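Local structure of uncharacterized protein (Escherichia coli O157:H7, 4ZV9) at residues G133-N137 / P151-A157. The protein is of unknown function but belongs to the dienelactone hydrolase family of alpha/beta hydrolases, so it probably hydrolyses an ester or lactone. Residues are numbered along the deposited sequence; the frame is centred on the assembly and turned at random.
Sequences GGVSN and PFYGRQA
N137 reaches from helix 132-142 into the loop that follows strand 148-151, and its amide nitrogen ND2 donates to the backbone O of R155 at 2.9 Å. The bond is somewhat bent, 150° at the hydrogen, and ND2 approaches from 35° off the carbonyl plane of R155. Chi1 of -78° sets CG anti to the carbonyl carbon of N137, beside its own backbone N, and so carries the amide back along the helix flank toward P151 and R155. The second N-H of ND2 goes to a water 3.0 Å away, which lies within hydrogen-bonding reach of G154 O and Q156 OE1; Q156 NE2 bonds to I180 O, holding that amide from its other end. N137 OD1 accepts from Y187 OH and lies 3.6 Å from P151 CG. Here the proline ring and the asparagine side chain cross at about a right angle.

P151, the last residue of strand 148-151 and backbone-bonded to H172 of strand 169-174, turns its ring onto the helix: CB sits 3.3 Å from G133 O, with S136 CB also in contact. The helix glycines G133 and G134 meet G154 of the loop backbone to backbone, G133 CA and G154 CA being 4.0 Å apart. G134 CA adds a nearly straight C-H...O contact to R155 O, 3.5 Å away. A further water links G134 O with Q156 O. The polar cost is A157 N, buried 3.9 Å from N137 CB with no partner in the model.

Helix 132-142 follows the turn carrying the modified Cys130, probably the nucleophile elbow of this alpha/beta hydrolase. N137 joins that helix to the loop: with ND2 bonded to R155 O and a water, and OD1 to Y187, its amide orientation is fixed.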
ATOM      1  N   GLY A 133       5.257  -2.458  -1.239  1.00 26.14           N
ATOM      2  CA  GLY A 133       5.238  -2.415  -2.704  1.00 28.04           C
ATOM      3  C   GLY A 133       5.240  -3.836  -3.232  1.00 29.33           C
ATOM      4  O   GLY A 133       4.523  -4.159  -4.170  1.00 31.02           O
ATOM      5  N   GLY A 134       6.027  -4.698  -2.591  1.00 31.22           N
ATOM      6  CA  GLY A 134       6.068  -6.131  -2.900  1.00 30.95           C
ATOM      7  C   GLY A 134       4.704  -6.781  -2.724  1.00 30.91           C
ATOM      8  O   GLY A 134       4.239  -7.547  -3.588  1.00 29.91           O
ATOM      9  N   VAL A 135       4.041  -6.465  -1.617  1.00 29.63           N
ATOM     10  CA  VAL A 135       2.684  -7.001  -1.371  1.00 29.85           C
ATOM     11  C   VAL A 135       1.677  -6.492  -2.407  1.00 27.85           C
ATOM     12  O   VAL A 135       0.814  -7.248  -2.857  1.00 27.36           O
ATOM     13  CB  VAL A 135       2.210  -6.661   0.048  1.00 29.49           C
ATOM     14  CG1 VAL A 135       0.751  -7.069   0.258  1.00 30.21           C
ATOM     15  CG2 VAL A 135       3.104  -7.357   1.058  1.00 30.44           C
ATOM     16  N   SER A 136       1.818  -5.229  -2.806  1.00 28.86           N
ATOM     17  CA  SER A 136       0.955  -4.639  -3.822  1.00 29.61           C
ATOM     18  C   SER A 136       1.037  -5.407  -5.140  1.00 31.86           C
ATOM     19  O   SER A 136       0.008  -5.711  -5.743  1.00 30.99           O
ATOM     20  CB  SER A 136       1.291  -3.145  -4.046  1.00 32.12           C
ATOM     21  OG  SER A 136       0.960  -2.360  -2.903  1.00 30.68           O
ATOM     22  N   ASN A 137       2.258  -5.726  -5.576  1.00 29.72           N
ATOM     23  CA  ASN A 137       2.442  -6.534  -6.762  1.00 30.57           C
ATOM     24  C   ASN A 137       1.850  -7.946  -6.590  1.00 30.03           C
ATOM     25  O   ASN A 137       1.211  -8.468  -7.500  1.00 30.43           O
ATOM     26  CB  ASN A 137       3.926  -6.626  -7.140  1.00 30.48           C
ATOM     27  CG  ASN A 137       4.434  -5.377  -7.839  1.00 30.90           C
ATOM     28  OD1 ASN A 137       3.808  -4.876  -8.766  1.00 32.57           O
ATOM     29  ND2 ASN A 137       5.596  -4.898  -7.426  1.00 30.95           N
ATOM     30  N   PRO A 151       2.695   0.064  -6.311  1.00 32.07           N
ATOM     31  CA  PRO A 151       3.864  -0.255  -5.504  1.00 31.40           C
ATOM     32  C   PRO A 151       4.933   0.839  -5.520  1.00 33.75           C
ATOM     33  O   PRO A 151       5.341   1.287  -6.601  1.00 33.63           O
ATOM     34  CB  PRO A 151       4.417  -1.518  -6.171  1.00 33.13           C
ATOM     35  CG  PRO A 151       3.932  -1.443  -7.580  1.00 33.05           C
ATOM     36  CD  PRO A 151       2.566  -0.839  -7.467  1.00 33.37           C
ATOM     37  N   PHE A 152       5.350   1.281  -4.328  1.00 29.97           N
ATOM     38  CA  PHE A 152       6.482   2.187  -4.201  1.00 30.06           C
ATOM     39  C   PHE A 152       7.726   1.354  -3.872  1.00 31.34           C
ATOM     40  O   PHE A 152       7.772   0.662  -2.833  1.00 31.07           O
ATOM     41  CB  PHE A 152       6.288   3.187  -3.085  1.00 29.27           C
ATOM     42  CG  PHE A 152       5.352   4.319  -3.397  1.00 29.83           C
ATOM     43  CD1 PHE A 152       3.986   4.124  -3.431  1.00 31.88           C
ATOM     44  CD2 PHE A 152       5.837   5.611  -3.518  1.00 31.57           C
ATOM     45  CE1 PHE A 152       3.121   5.184  -3.650  1.00 31.94           C
ATOM     46  CE2 PHE A 152       4.985   6.671  -3.741  1.00 32.89           C
ATOM     47  CZ  PHE A 152       3.620   6.455  -3.817  1.00 34.01           C
ATOM     48  N   TYR A 153       8.738   1.454  -4.734  1.00 34.22           N
ATOM     49  CA  TYR A 153      10.043   0.797  -4.549  1.00 35.12           C
ATOM     50  C   TYR A 153       9.958  -0.517  -3.804  1.00 33.73           C
ATOM     51  O   TYR A 153      10.558  -0.688  -2.747  1.00 31.12           O
ATOM     52  CB  TYR A 153      11.081   1.756  -3.924  1.00 35.99           C
ATOM     53  CG  TYR A 153      10.505   2.774  -2.963  1.00 33.94           C
ATOM     54  CD1 TYR A 153      10.188   2.438  -1.650  1.00 32.23           C
ATOM     55  CD2 TYR A 153      10.335   4.089  -3.364  1.00 34.76           C
ATOM     56  CE1 TYR A 153       9.697   3.393  -0.765  1.00 32.25           C
ATOM     57  CE2 TYR A 153       9.839   5.039  -2.501  1.00 32.96           C
ATOM     58  CZ  TYR A 153       9.523   4.692  -1.203  1.00 31.99           C
ATOM     59  OH  TYR A 153       9.013   5.659  -0.384  1.00 27.51           O
ATOM     60  N   GLY A 154       9.236  -1.458  -4.408  1.00 35.65           N
ATOM     61  CA  GLY A 154       9.040  -2.794  -3.846  1.00 35.58           C
ATOM     62  C   GLY A 154       9.346  -3.921  -4.797  1.00 35.75           C
ATOM     63  O   GLY A 154       9.483  -3.716  -6.012  1.00 36.04           O
ATOM     64  N   ARG A 155       9.475  -5.117  -4.232  1.00 38.70           N
ATOM     65  CA  ARG A 155       9.767  -6.322  -5.018  1.00 44.14           C
ATOM     66  C   ARG A 155       8.771  -6.530  -6.159  1.00 41.78           C
ATOM     67  O   ARG A 155       7.569  -6.380  -6.000  1.00 34.60           O
ATOM     68  CB  ARG A 155       9.778  -7.586  -4.157  1.00 51.23           C
ATOM     69  CG  ARG A 155      11.179  -8.024  -3.742  1.00 65.48           C
ATOM     70  CD  ARG A 155      11.160  -9.159  -2.713  1.00 74.15           C
ATOM     71  NE  ARG A 155      10.180 -10.174  -3.063  1.00 88.13           N
ATOM     72  CZ  ARG A 155       9.810 -11.172  -2.267  1.00 95.48           C
ATOM     73  NH1 ARG A 155      10.322 -11.305  -1.046  1.00 96.02           N
ATOM     74  NH2 ARG A 155       8.909 -12.042  -2.699  1.00101.22           N
ATOM     75  N   GLN A 156       9.303  -6.937  -7.296  1.00 40.33           N
ATOM     76  CA  GLN A 156       8.515  -7.153  -8.495  1.00 44.24           C
ATOM     77  C   GLN A 156       7.651  -8.411  -8.339  1.00 43.16           C
ATOM     78  O   GLN A 156       7.885  -9.221  -7.455  1.00 42.94           O
ATOM     79  CB  GLN A 156       9.460  -7.355  -9.687  1.00 47.01           C
ATOM     80  CG  GLN A 156      10.692  -6.457  -9.716  1.00 53.10           C
ATOM     81  CD  GLN A 156      10.397  -4.967  -9.734  1.00 56.38           C
ATOM     82  OE1 GLN A 156       9.255  -4.538  -9.872  1.00 57.32           O
ATOM     83  NE2 GLN A 156      11.450  -4.168  -9.625  1.00 57.28           N
ATOM     84  N   ALA A 157       6.630  -8.549  -9.179  1.00 42.27           N
ATOM     85  CA  ALA A 157       5.828  -9.767  -9.206  1.00 39.88           C
ATOM     86  C   ALA A 157       6.689 -10.849  -9.856  1.00 45.91           C
ATOM     87  O   ALA A 157       7.551 -10.526 -10.670  1.00 43.68           O
ATOM     88  CB  ALA A 157       4.570  -9.555 -10.038  1.00 41.62           C
TER
HETATM   89  O   HOH W   1       5.711  -9.217  -5.495  1.00 43.19           O
HETATM   90  O   HOH W   2       7.908  -3.169  -8.079  1.00 32.24           O